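Local coordinates for Mgp-operon protein 3 (Mycoplasma pneumoniae, PDB 6RJ1) that probably takes part in attaching the bacterium to sugar-bearing host cells, as the extracellular adhesion protein known as P40/P90, at residues 173-178 against 238-243; 262-267 against 354-359; 165-170 against 227-232; 179-184 against 660-665. All coordinates share one frame; numbering follows the deposited sequence.

Overall arrangement
Following the chain from its N terminus, 165-170, 173-178 and 179-184 come in quick succession; the first two find partners some 60 residues on, the third only after nearly 500. Contact 3 closes first, at 227-232, and contact 1 closes soon after, at 238-243. The two cross, and both cross contact 4, whose loop closes only at 660-665. Contact 2 follows contacts 1 and 3 in series and is nested inside the loop of contact 4. Contacts 1 and 2 share the two-stranded ribbon of 239-241 and 356-358, while contact 3 belongs to the large mixed sheet. Salt bridges join the group: R227 reaches E240 of contact 1, and E167 reaches R181 of contact 4.

Contact 1: 173-178 against 238-243; sequences YTPNAG and VYEPLD
The flat carboxylate of E240 turns both its oxygens to the hydroxyl of T174: OG1 of T174 lies 2.9 Å from OE1 and 2.9 Å from OE2 of E240, about equally near both. The ring of Y239, one residue earlier, has CG2 of V238 over one face, while helix 253-267 packs against it through W256 and A264. CG of E240 stands between its backbone N and carbonyl carbon (chi1 56°), and the extended chain beyond carries the acid across the gap to meet T174 at about a right angle. The acid is also engaged outside the pair, OE2 by the hydroxyl of T171 and OE1 by a salt bridge to R227, so a long, ionisable residue suits this buried place. Next to this polar group, the backbone of 241-243 is covered by small or compact residues. CG of P175 rests 3.5 Å from the carbonyl O of L242 and 4.3 Å from CD2 of L242. G178, without a side chain, brings its CA to 3.6 Å from O of P241. The CA of D243 makes a C-H...O contact of 3.4 Å with O of A177. The arrangement is a proline-containing loop, running into a short, weakly bonded helical turn, laid against one strand of a two-stranded antiparallel ribbon, in which E240 and L242 pair with L357 and K355.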
loop_
_atom_site.group_PDB
_atom_site.type_symbol
_atom_site.label_atom_id
_atom_site.label_comp_id
_atom_site.label_asym_id
_atom_site.label_seq_id
_atom_site.Cartn_x
_atom_site.Cartn_y
_atom_site.Cartn_z
ATOM N N TYR A 173 13.105 -9.329 1.087
ATOM C CA TYR A 173 13.689 -10.675 1.129
ATOM C C TYR A 173 12.657 -11.777 1.380
ATOM O O TYR A 173 13.035 -12.943 1.524
ATOM C CB TYR A 173 14.848 -10.747 2.144
ATOM C CG TYR A 173 15.863 -9.651 1.938
ATOM C CD1 TYR A 173 16.686 -9.636 0.814
ATOM C CD2 TYR A 173 15.971 -8.600 2.839
ATOM C CE1 TYR A 173 17.598 -8.609 0.599
ATOM C CE2 TYR A 173 16.885 -7.569 2.637
ATOM C CZ TYR A 173 17.694 -7.576 1.514
ATOM O OH TYR A 173 18.574 -6.550 1.298
ATOM N N THR A 174 11.357 -11.411 1.412
ATOM C CA THR A 174 10.262 -12.357 1.614
ATOM C C THR A 174 10.116 -13.186 0.333
ATOM O O THR A 174 9.794 -12.616 -0.714
ATOM C CB THR A 174 8.957 -11.624 2.008
ATOM O OG1 THR A 174 9.174 -10.845 3.187
ATOM C CG2 THR A 174 7.782 -12.581 2.221
ATOM N N PRO A 175 10.388 -14.511 0.378
ATOM C CA PRO A 175 10.249 -15.317 -0.845
ATOM C C PRO A 175 8.796 -15.702 -1.130
ATOM O O PRO A 175 7.959 -15.650 -0.230
ATOM C CB PRO A 175 11.126 -16.540 -0.563
ATOM C CG PRO A 175 11.155 -16.672 0.916
ATOM C CD PRO A 175 10.786 -15.344 1.533
ATOM N N ASN A 176 8.503 -16.096 -2.382
ATOM C CA ASN A 176 7.176 -16.535 -2.841
ATOM C C ASN A 176 6.549 -17.616 -1.937
ATOM O O ASN A 176 5.383 -17.479 -1.578
ATOM C CB ASN A 176 7.232 -17.011 -4.309
ATOM C CG ASN A 176 7.167 -15.909 -5.340
ATOM O OD1 ASN A 176 6.636 -14.807 -5.113
ATOM N ND2 ASN A 176 7.681 -16.202 -6.518
ATOM N N ALA A 177 7.328 -18.659 -1.539
ATOM C CA ALA A 177 6.864 -19.734 -0.650
ATOM C C ALA A 177 6.534 -19.211 0.759
ATOM O O ALA A 177 5.667 -19.769 1.441
ATOM C CB ALA A 177 7.896 -20.841 -0.574
ATOM N N GLY A 178 7.210 -18.132 1.158
ATOM C CA GLY A 178 6.969 -17.449 2.421
ATOM C C GLY A 178 5.580 -16.842 2.441
ATOM O O GLY A 178 4.962 -16.786 3.496
ATOM N N VAL A 238 11.090 -10.638 14.266
ATOM C CA VAL A 238 12.059 -10.159 13.263
ATOM C C VAL A 238 12.241 -11.260 12.204
ATOM O O VAL A 238 12.552 -10.974 11.053
ATOM C CB VAL A 238 13.419 -9.722 13.878
ATOM C CG1 VAL A 238 13.527 -8.212 14.032
ATOM C CG2 VAL A 238 13.758 -10.462 15.174
ATOM N N TYR A 239 11.995 -12.514 12.615
ATOM C CA TYR A 239 12.082 -13.726 11.807
ATOM C C TYR A 239 10.809 -13.954 11.010
ATOM O O TYR A 239 9.705 -13.639 11.473
ATOM C CB TYR A 239 12.375 -14.954 12.693
ATOM C CG TYR A 239 13.366 -14.668 13.797
ATOM C CD1 TYR A 239 14.736 -14.667 13.549
ATOM C CD2 TYR A 239 12.934 -14.364 15.085
ATOM C CE1 TYR A 239 15.654 -14.362 14.555
ATOM C CE2 TYR A 239 13.842 -14.061 16.100
ATOM C CZ TYR A 239 15.204 -14.066 15.832
ATOM O OH TYR A 239 16.102 -13.770 16.830
ATOM N N GLU A 240 10.973 -14.510 9.806
ATOM C CA GLU A 240 9.887 -14.860 8.893
ATOM C C GLU A 240 10.229 -16.163 8.155
ATOM O O GLU A 240 11.403 -16.382 7.838
ATOM C CB GLU A 240 9.520 -13.704 7.942
ATOM C CG GLU A 240 10.663 -13.152 7.100
ATOM C CD GLU A 240 10.187 -12.411 5.870
ATOM O OE1 GLU A 240 9.464 -13.023 5.052
ATOM O OE2 GLU A 240 10.533 -11.217 5.722
ATOM N N PRO A 241 9.240 -17.063 7.915
ATOM C CA PRO A 241 9.563 -18.352 7.278
ATOM C C PRO A 241 9.891 -18.299 5.789
ATOM O O PRO A 241 9.414 -17.417 5.071
ATOM C CB PRO A 241 8.319 -19.196 7.549
ATOM C CG PRO A 241 7.222 -18.217 7.642
ATOM C CD PRO A 241 7.800 -16.976 8.250
ATOM N N LEU A 242 10.690 -19.280 5.327
ATOM C CA LEU A 242 11.065 -19.433 3.922
ATOM C C LEU A 242 9.891 -20.021 3.148
ATOM O O LEU A 242 9.703 -19.694 1.975
ATOM C CB LEU A 242 12.286 -20.348 3.787
ATOM C CG LEU A 242 13.622 -19.725 4.140
ATOM C CD1 LEU A 242 14.594 -20.779 4.564
ATOM C CD2 LEU A 242 14.192 -18.938 2.965
ATOM N N ASP A 243 9.107 -20.887 3.822
ATOM C CA ASP A 243 7.919 -21.553 3.300
ATOM C C ASP A 243 6.853 -21.541 4.398
ATOM O O ASP A 243 7.012 -22.213 5.419
ATOM C CB ASP A 243 8.261 -22.995 2.873
ATOM C CG ASP A 243 7.269 -23.681 1.944
ATOM O OD1 ASP A 243 6.103 -23.218 1.861
ATOM O OD2 ASP A 243 7.657 -24.687 1.298
#

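Contact 2: 262-267 against 354-359; sequences TTAEND and SKYLNT
D267, in the last turn of helix 253-267, reaches S354, K355 and Y356 with one short side chain. From its CB, CG lies opposite the backbone N (chi1 -173°), which sends the carboxylate from the helix to the start of strand 356-358. CG itself comes 3.6 Å from N of K355. Of the two oxygens, OD1 accepts from OG of S354 at 2.9 Å and, at 3.3 Å, from N of S354, both on its syn side. OD2 takes two further backbone donors: N of K355 at 2.8 Å, syn but 28° out of the carboxylate plane, and N of Y356 at 2.9 Å, nearly in line with the C-O bond. Closer to the middle of the helix, A264 is small enough to lay its CB over one face of the Y356 ring, a CH-pi contact 4.0 Å from the centroid. The Y356 hydroxyl is tied down by E260 and G248. Aspartate suits its place, since both oxygens arrive together opposite three successive N-H groups. With four donors sharing two oxygens, and NZ of K355 nearby but beyond salt-bridge range, the carboxylate probably stays ionised, and its rotation about the CB-CG bond is fixed from both oxygens.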
loop_
_atom_site.group_PDB
_atom_site.type_symbol
_atom_site.label_atom_id
_atom_site.label_comp_id
_atom_site.label_asym_id
_atom_site.label_seq_id
_atom_site.Cartn_x
_atom_site.Cartn_y
_atom_site.Cartn_z
ATOM N N THR A 262 12.538 -19.546 20.047
ATOM C CA THR A 262 13.883 -20.105 20.250
ATOM C C THR A 262 14.363 -20.901 19.037
ATOM O O THR A 262 15.557 -20.878 18.735
ATOM C CB THR A 262 13.985 -20.913 21.562
ATOM O OG1 THR A 262 13.044 -21.986 21.546
ATOM C CG2 THR A 262 13.789 -20.051 22.807
ATOM N N THR A 263 13.426 -21.579 18.331
ATOM C CA THR A 263 13.700 -22.354 17.117
ATOM C C THR A 263 14.224 -21.413 16.027
ATOM O O THR A 263 15.289 -21.670 15.464
ATOM C CB THR A 263 12.448 -23.144 16.687
ATOM O OG1 THR A 263 12.090 -24.050 17.731
ATOM C CG2 THR A 263 12.653 -23.916 15.388
ATOM N N ALA A 264 13.489 -20.308 15.774
ATOM C CA ALA A 264 13.836 -19.280 14.793
ATOM C C ALA A 264 15.123 -18.544 15.172
ATOM O O ALA A 264 15.926 -18.247 14.290
ATOM C CB ALA A 264 12.693 -18.294 14.646
ATOM N N GLU A 265 15.325 -18.269 16.477
ATOM C CA GLU A 265 16.509 -17.587 17.014
ATOM C C GLU A 265 17.794 -18.356 16.697
ATOM O O GLU A 265 18.795 -17.747 16.309
ATOM C CB GLU A 265 16.378 -17.379 18.536
ATOM C CG GLU A 265 15.465 -16.230 18.932
ATOM C CD GLU A 265 15.063 -16.132 20.394
ATOM O OE1 GLU A 265 14.505 -15.078 20.775
ATOM O OE2 GLU A 265 15.294 -17.100 21.157
ATOM N N ASN A 266 17.753 -19.694 16.844
ATOM C CA ASN A 266 18.888 -20.580 16.584
ATOM C C ASN A 266 19.143 -20.765 15.087
ATOM O O ASN A 266 20.308 -20.778 14.668
ATOM C CB ASN A 266 18.688 -21.940 17.270
ATOM C CG ASN A 266 18.562 -21.890 18.779
ATOM O OD1 ASN A 266 19.204 -21.085 19.472
ATOM N ND2 ASN A 266 17.727 -22.769 19.321
ATOM N N ASP A 267 18.057 -20.905 14.290
ATOM C CA ASP A 267 18.119 -21.100 12.839
ATOM C C ASP A 267 18.541 -19.842 12.079
ATOM O O ASP A 267 19.289 -19.942 11.104
ATOM C CB ASP A 267 16.779 -21.626 12.297
ATOM C CG ASP A 267 16.809 -22.023 10.831
ATOM O OD1 ASP A 267 17.554 -22.973 10.484
ATOM O OD2 ASP A 267 16.080 -21.394 10.031
ATOM N N SER A 354 17.621 -22.415 7.256
ATOM C CA SER A 354 16.926 -23.487 6.547
ATOM C C SER A 354 15.408 -23.450 6.755
ATOM O O SER A 354 14.674 -24.086 5.993
ATOM C CB SER A 354 17.484 -24.840 6.980
ATOM O OG SER A 354 17.459 -24.962 8.392
ATOM N N LYS A 355 14.935 -22.707 7.776
ATOM C CA LYS A 355 13.509 -22.599 8.093
ATOM C C LYS A 355 13.024 -21.142 8.103
ATOM O O LYS A 355 11.936 -20.855 7.591
ATOM C CB LYS A 355 13.186 -23.304 9.433
ATOM C CG LYS A 355 13.449 -24.802 9.431
ATOM C CD LYS A 355 12.975 -25.479 10.716
ATOM C CE LYS A 355 13.877 -26.629 11.123
ATOM N NZ LYS A 355 15.319 -26.274 11.260
ATOM N N TYR A 356 13.832 -20.234 8.688
ATOM C CA TYR A 356 13.511 -18.807 8.838
ATOM C C TYR A 356 14.608 -17.869 8.349
ATOM O O TYR A 356 15.783 -18.240 8.310
ATOM C CB TYR A 356 13.204 -18.462 10.312
ATOM C CG TYR A 356 12.044 -19.224 10.907
ATOM C CD1 TYR A 356 10.738 -18.756 10.779
ATOM C CD2 TYR A 356 12.250 -20.399 11.625
ATOM C CE1 TYR A 356 9.661 -19.459 11.324
ATOM C CE2 TYR A 356 11.183 -21.110 12.175
ATOM C CZ TYR A 356 9.889 -20.636 12.022
ATOM O OH TYR A 356 8.836 -21.338 12.554
ATOM N N LEU A 357 14.207 -16.626 8.029
ATOM C CA LEU A 357 15.095 -15.540 7.625
ATOM C C LEU A 357 15.046 -14.466 8.708
ATOM O O LEU A 357 13.979 -14.209 9.265
ATOM C CB LEU A 357 14.646 -14.893 6.298
ATOM C CG LEU A 357 14.609 -15.747 5.036
ATOM C CD1 LEU A 357 13.625 -15.163 4.039
ATOM C CD2 LEU A 357 15.998 -15.901 4.411
ATOM N N ASN A 358 16.190 -13.827 8.986
ATOM C CA ASN A 358 16.283 -12.719 9.934
ATOM C C ASN A 358 16.260 -11.460 9.064
ATOM O O ASN A 358 17.220 -11.185 8.335
ATOM C CB ASN A 358 17.569 -12.822 10.770
ATOM C CG ASN A 358 17.614 -11.934 11.989
ATOM O OD1 ASN A 358 17.234 -10.756 11.961
ATOM N ND2 ASN A 358 18.102 -12.480 13.095
ATOM N N THR A 359 15.127 -10.748 9.071
ATOM C CA THR A 359 14.952 -9.568 8.222
ATOM C C THR A 359 14.962 -8.261 9.026
ATOM O O THR A 359 14.330 -7.281 8.620
ATOM C CB THR A 359 13.713 -9.728 7.337
ATOM O OG1 THR A 359 12.593 -10.075 8.157
ATOM C CG2 THR A 359 13.907 -10.771 6.236
#

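Contact 3: 165-170 against 227-232; sequences LVEQPV and RAYRKL
V166 and E167 face R230 and Y229 in an antiparallel ladder. V166 and R230 form the hydrogen-bonded pair, N of V166 giving to O of R230 at 2.8 Å and N of R230 returning a bond to O of V166. E167 and Y229 form the non-hydrogen-bonded pair beside it, and N of Q168 then bonds to O of A228. Side chains extend the ladder past its end. With CG of Q168 between its backbone N and carbonyl carbon (chi1 68°) and the chain extended beyond, one amide accepts N of A228 at OE1, 2.8 Å away, and donates through NE2 to O of Y239, a double role that suits glutamine. NH1 of R227 gives a nearly straight bond (177°) of 3.0 Å to O of P169, approaching from above that carbonyl plane. One salt bridge carries the charge, NE of R227 to OE2 of E167 at 3.1 Å, the guanidinium and carboxylate planes 75° apart. Both residues have further partners outside the two segments. Packing completes the contact. CG of E167 lies over one face of the Y229 ring, 4.2 Å from its centroid, CG of Q168 covers a face of the R227 guanidinium, and CG of L165 sits 3.9 Å from CB of Y229. V166 and R230 occupy the other face, against V446. This is an antiparallel strand pair within a mixed sheet, where 165-167 also runs parallel to 650-654.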
loop_
_atom_site.group_PDB
_atom_site.type_symbol
_atom_site.label_atom_id
_atom_site.label_comp_id
_atom_site.label_asym_id
_atom_site.label_seq_id
_atom_site.Cartn_x
_atom_site.Cartn_y
_atom_site.Cartn_z
ATOM N N LEU A 165 -6.127 -8.652 13.687
ATOM C CA LEU A 165 -4.875 -9.335 13.393
ATOM C C LEU A 165 -4.200 -8.617 12.233
ATOM O O LEU A 165 -4.856 -8.344 11.231
ATOM C CB LEU A 165 -5.191 -10.780 12.990
ATOM C CG LEU A 165 -4.833 -11.905 13.956
ATOM C CD1 LEU A 165 -5.212 -11.583 15.378
ATOM C CD2 LEU A 165 -5.509 -13.178 13.534
ATOM N N VAL A 166 -2.910 -8.268 12.382
ATOM C CA VAL A 166 -2.140 -7.613 11.322
ATOM C C VAL A 166 -0.937 -8.499 10.978
ATOM O O VAL A 166 -0.215 -8.946 11.869
ATOM C CB VAL A 166 -1.712 -6.151 11.653
ATOM C CG1 VAL A 166 -1.068 -5.472 10.438
ATOM C CG2 VAL A 166 -2.888 -5.317 12.162
ATOM N N GLU A 167 -0.741 -8.761 9.687
ATOM C CA GLU A 167 0.366 -9.566 9.191
ATOM C C GLU A 167 1.689 -8.812 9.367
ATOM O O GLU A 167 1.728 -7.591 9.168
ATOM C CB GLU A 167 0.163 -9.882 7.703
ATOM C CG GLU A 167 1.048 -11.005 7.180
ATOM C CD GLU A 167 1.194 -11.080 5.672
ATOM O OE1 GLU A 167 0.562 -10.264 4.962
ATOM O OE2 GLU A 167 1.941 -11.967 5.201
ATOM N N GLN A 168 2.782 -9.545 9.693
ATOM C CA GLN A 168 4.111 -8.952 9.794
ATOM C C GLN A 168 4.478 -8.338 8.426
ATOM O O GLN A 168 4.017 -8.855 7.401
ATOM C CB GLN A 168 5.156 -9.962 10.313
ATOM C CG GLN A 168 5.497 -11.118 9.383
ATOM C CD GLN A 168 6.501 -12.062 9.990
ATOM O OE1 GLN A 168 6.279 -13.267 10.053
ATOM N NE2 GLN A 168 7.633 -11.541 10.448
ATOM N N PRO A 169 5.176 -7.181 8.362
ATOM C CA PRO A 169 5.436 -6.573 7.049
ATOM C C PRO A 169 6.222 -7.452 6.083
ATOM O O PRO A 169 7.054 -8.264 6.498
ATOM C CB PRO A 169 6.165 -5.270 7.394
ATOM C CG PRO A 169 5.865 -5.018 8.821
ATOM C CD PRO A 169 5.764 -6.370 9.444
ATOM N N VAL A 170 5.905 -7.328 4.792
ATOM C CA VAL A 170 6.582 -8.059 3.729
ATOM C C VAL A 170 7.883 -7.302 3.467
ATOM O O VAL A 170 7.859 -6.097 3.201
ATOM C CB VAL A 170 5.710 -8.205 2.453
ATOM C CG1 VAL A 170 6.485 -8.898 1.335
ATOM C CG2 VAL A 170 4.407 -8.947 2.741
ATOM N N ARG A 227 3.808 -16.831 8.241
ATOM C CA ARG A 227 4.103 -15.442 8.625
ATOM C C ARG A 227 3.179 -15.008 9.752
ATOM O O ARG A 227 1.989 -15.353 9.759
ATOM C CB ARG A 227 3.939 -14.463 7.450
ATOM C CG ARG A 227 4.264 -15.005 6.062
ATOM C CD ARG A 227 5.306 -14.177 5.327
ATOM N NE ARG A 227 4.932 -12.769 5.282
ATOM C CZ ARG A 227 5.724 -11.767 5.634
ATOM N NH1 ARG A 227 5.282 -10.524 5.596
ATOM N NH2 ARG A 227 6.972 -11.999 6.013
ATOM N N ALA A 228 3.735 -14.279 10.723
ATOM C CA ALA A 228 3.001 -13.849 11.893
ATOM C C ALA A 228 1.868 -12.879 11.609
ATOM O O ALA A 228 1.999 -11.974 10.783
ATOM C CB ALA A 228 3.946 -13.262 12.912
ATOM N N TYR A 229 0.741 -13.119 12.286
ATOM C CA TYR A 229 -0.446 -12.288 12.345
ATOM C C TYR A 229 -0.515 -11.942 13.812
ATOM O O TYR A 229 -0.456 -12.843 14.664
ATOM C CB TYR A 229 -1.701 -13.051 11.905
ATOM C CG TYR A 229 -1.839 -13.142 10.405
ATOM C CD1 TYR A 229 -2.380 -12.088 9.667
ATOM C CD2 TYR A 229 -1.410 -14.272 9.716
ATOM C CE1 TYR A 229 -2.498 -12.161 8.280
ATOM C CE2 TYR A 229 -1.526 -14.360 8.331
ATOM C CZ TYR A 229 -2.074 -13.304 7.615
ATOM O OH TYR A 229 -2.187 -13.404 6.244
ATOM N N ARG A 230 -0.514 -10.651 14.132
ATOM C CA ARG A 230 -0.505 -10.280 15.539
ATOM C C ARG A 230 -1.587 -9.268 15.895
ATOM O O ARG A 230 -2.040 -8.501 15.042
ATOM C CB ARG A 230 0.896 -9.767 15.964
ATOM C CG ARG A 230 2.039 -10.781 15.885
ATOM C CD ARG A 230 2.045 -11.762 17.042
ATOM N NE ARG A 230 3.142 -12.735 16.958
ATOM C CZ ARG A 230 3.058 -13.912 16.339
ATOM N NH1 ARG A 230 4.104 -14.728 16.307
ATOM N NH2 ARG A 230 1.931 -14.275 15.735
ATOM N N LYS A 231 -1.994 -9.278 17.175
ATOM C CA LYS A 231 -2.950 -8.332 17.728
ATOM C C LYS A 231 -2.213 -7.004 17.983
ATOM O O LYS A 231 -0.981 -6.969 18.003
ATOM C CB LYS A 231 -3.583 -8.880 19.010
ATOM C CG LYS A 231 -4.650 -9.939 18.761
ATOM C CD LYS A 231 -5.611 -10.049 19.941
ATOM C CE LYS A 231 -6.825 -10.864 19.577
ATOM N NZ LYS A 231 -7.833 -10.874 20.669
ATOM N N LEU A 232 -2.970 -5.914 18.135
ATOM C CA LEU A 232 -2.465 -4.561 18.331
ATOM C C LEU A 232 -1.373 -4.429 19.411
ATOM O O LEU A 232 -0.372 -3.753 19.176
ATOM C CB LEU A 232 -3.656 -3.634 18.619
ATOM C CG LEU A 232 -4.118 -2.673 17.507
ATOM C CD1 LEU A 232 -3.951 -3.248 16.114
ATOM C CD2 LEU A 232 -5.537 -2.239 17.740
#

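Contact 4: 179-184 against 660-665; sequences LARVNG and NSYGDD
This is a loop-to-loop contact built on a single beta bridge, R181 with G663, joined by a cation-pi pair. It ties the loop between helices 176-179 and 187-192 to the one leading from strand 650-654 into helix 666-673. The bridge consists of two backbone bonds, N of R181 to O of Y662 and N of D664 to O of R181, each 2.8 Å. An ST turn shapes 661-663, OG of S661 accepting from N of G663, and D664 centres an inverse gamma turn. The R181 chain folds back through chi2 55° and chi3 70°, which lets NE give to O of L179 at 3.0 Å while NH1 settles over the centre of the Y662 ring. CZ of R181 lies 4.1 Å from the ring centroid of Y662, and the guanidinium and ring planes are 34° apart. Arginine suits this spot because NH1 also forms a salt bridge with E167, whose other oxygen meets the Y662 hydroxyl, itself bonded to S657. CD1 of L179 touches CE1 of Y662 at 4.0 Å. D665 caps helix 666-673 through OD2 and V667 N, and its OD1 takes a weak bond of 3.4 Å from ND2 of N183.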
loop_
_atom_site.group_PDB
_atom_site.type_symbol
_atom_site.label_atom_id
_atom_site.label_comp_id
_atom_site.label_asym_id
_atom_site.label_seq_id
_atom_site.Cartn_x
_atom_site.Cartn_y
_atom_site.Cartn_z
ATOM N N LEU A 179 5.056 -16.401 1.278
ATOM C CA LEU A 179 3.705 -15.842 1.182
ATOM C C LEU A 179 2.620 -16.934 1.129
ATOM O O LEU A 179 1.471 -16.669 1.495
ATOM C CB LEU A 179 3.575 -14.911 -0.039
ATOM C CG LEU A 179 4.019 -13.437 0.063
ATOM C CD1 LEU A 179 4.015 -12.895 1.502
ATOM C CD2 LEU A 179 5.317 -13.209 -0.623
ATOM N N ALA A 180 2.987 -18.148 0.661
ATOM C CA ALA A 180 2.093 -19.301 0.484
ATOM C C ALA A 180 1.544 -19.892 1.787
ATOM O O ALA A 180 2.307 -20.368 2.622
ATOM C CB ALA A 180 2.782 -20.383 -0.342
ATOM N N ARG A 181 0.214 -19.884 1.938
ATOM C CA ARG A 181 -0.508 -20.414 3.096
ATOM C C ARG A 181 -1.361 -21.589 2.622
ATOM O O ARG A 181 -1.982 -21.490 1.563
ATOM C CB ARG A 181 -1.420 -19.307 3.673
ATOM C CG ARG A 181 -1.010 -18.692 5.019
ATOM C CD ARG A 181 0.394 -18.104 5.114
ATOM N NE ARG A 181 0.606 -16.873 4.350
ATOM C CZ ARG A 181 0.862 -15.685 4.897
ATOM N NH1 ARG A 181 1.097 -14.633 4.129
ATOM N NH2 ARG A 181 0.892 -15.545 6.215
ATOM N N VAL A 182 -1.416 -22.692 3.399
ATOM C CA VAL A 182 -2.222 -23.874 3.059
ATOM C C VAL A 182 -3.690 -23.479 2.844
ATOM O O VAL A 182 -4.254 -22.721 3.634
ATOM C CB VAL A 182 -2.041 -25.059 4.053
ATOM C CG1 VAL A 182 -2.951 -26.235 3.695
ATOM C CG2 VAL A 182 -0.581 -25.513 4.096
ATOM N N ASN A 183 -4.264 -23.933 1.721
ATOM C CA ASN A 183 -5.641 -23.659 1.325
ATOM C C ASN A 183 -6.658 -24.007 2.399
ATOM O O ASN A 183 -6.540 -25.033 3.076
ATOM C CB ASN A 183 -5.995 -24.431 0.053
ATOM C CG ASN A 183 -5.807 -23.690 -1.232
ATOM O OD1 ASN A 183 -5.803 -22.451 -1.302
ATOM N ND2 ASN A 183 -5.683 -24.456 -2.290
ATOM N N GLY A 184 -7.664 -23.152 2.507
ATOM C CA GLY A 184 -8.793 -23.350 3.393
ATOM C C GLY A 184 -9.720 -24.418 2.843
ATOM O O GLY A 184 -9.504 -24.941 1.744
ATOM N N ASN A 660 -5.851 -10.425 -0.826
ATOM C CA ASN A 660 -6.866 -10.835 0.153
ATOM C C ASN A 660 -6.601 -12.270 0.590
ATOM O O ASN A 660 -6.642 -12.560 1.781
ATOM C CB ASN A 660 -8.290 -10.717 -0.419
ATOM C CG ASN A 660 -8.964 -9.405 -0.129
ATOM O OD1 ASN A 660 -8.318 -8.374 0.106
ATOM N ND2 ASN A 660 -10.286 -9.412 -0.139
ATOM N N SER A 661 -6.318 -13.163 -0.380
ATOM C CA SER A 661 -6.042 -14.576 -0.128
ATOM C C SER A 661 -4.584 -14.933 -0.392
ATOM O O SER A 661 -3.994 -14.486 -1.386
ATOM C CB SER A 661 -6.957 -15.465 -0.965
ATOM O OG SER A 661 -6.697 -16.842 -0.743
ATOM N N TYR A 662 -4.019 -15.756 0.505
ATOM C CA TYR A 662 -2.660 -16.276 0.430
ATOM C C TYR A 662 -2.696 -17.778 0.191
ATOM O O TYR A 662 -1.677 -18.451 0.371
ATOM C CB TYR A 662 -1.913 -15.975 1.727
ATOM C CG TYR A 662 -1.397 -14.558 1.845
ATOM C CD1 TYR A 662 -0.490 -14.046 0.918
ATOM C CD2 TYR A 662 -1.727 -13.766 2.939
ATOM C CE1 TYR A 662 0.047 -12.766 1.060
ATOM C CE2 TYR A 662 -1.184 -12.493 3.099
ATOM C CZ TYR A 662 -0.297 -11.998 2.157
ATOM O OH TYR A 662 0.227 -10.743 2.307
ATOM N N GLY A 663 -3.870 -18.290 -0.194
ATOM C CA GLY A 663 -4.105 -19.704 -0.456
ATOM C C GLY A 663 -3.183 -20.225 -1.534
ATOM O O GLY A 663 -3.217 -19.740 -2.665
ATOM N N ASP A 664 -2.319 -21.174 -1.167
ATOM C CA ASP A 664 -1.312 -21.804 -2.020
ATOM C C ASP A 664 -1.983 -22.656 -3.104
ATOM O O ASP A 664 -2.074 -23.881 -2.997
ATOM C CB ASP A 664 -0.334 -22.608 -1.147
ATOM C CG ASP A 664 0.870 -23.139 -1.875
ATOM O OD1 ASP A 664 1.328 -22.470 -2.830
ATOM O OD2 ASP A 664 1.364 -24.222 -1.488
ATOM N N ASP A 665 -2.495 -21.974 -4.136
ATOM C CA ASP A 665 -3.232 -22.560 -5.252
ATOM C C ASP A 665 -2.946 -21.774 -6.547
ATOM O O ASP A 665 -2.373 -20.673 -6.506
ATOM C CB ASP A 665 -4.743 -22.536 -4.930
ATOM C CG ASP A 665 -5.590 -23.423 -5.828
ATOM O OD1 ASP A 665 -5.544 -24.665 -5.652
ATOM O OD2 ASP A 665 -6.289 -22.878 -6.711
#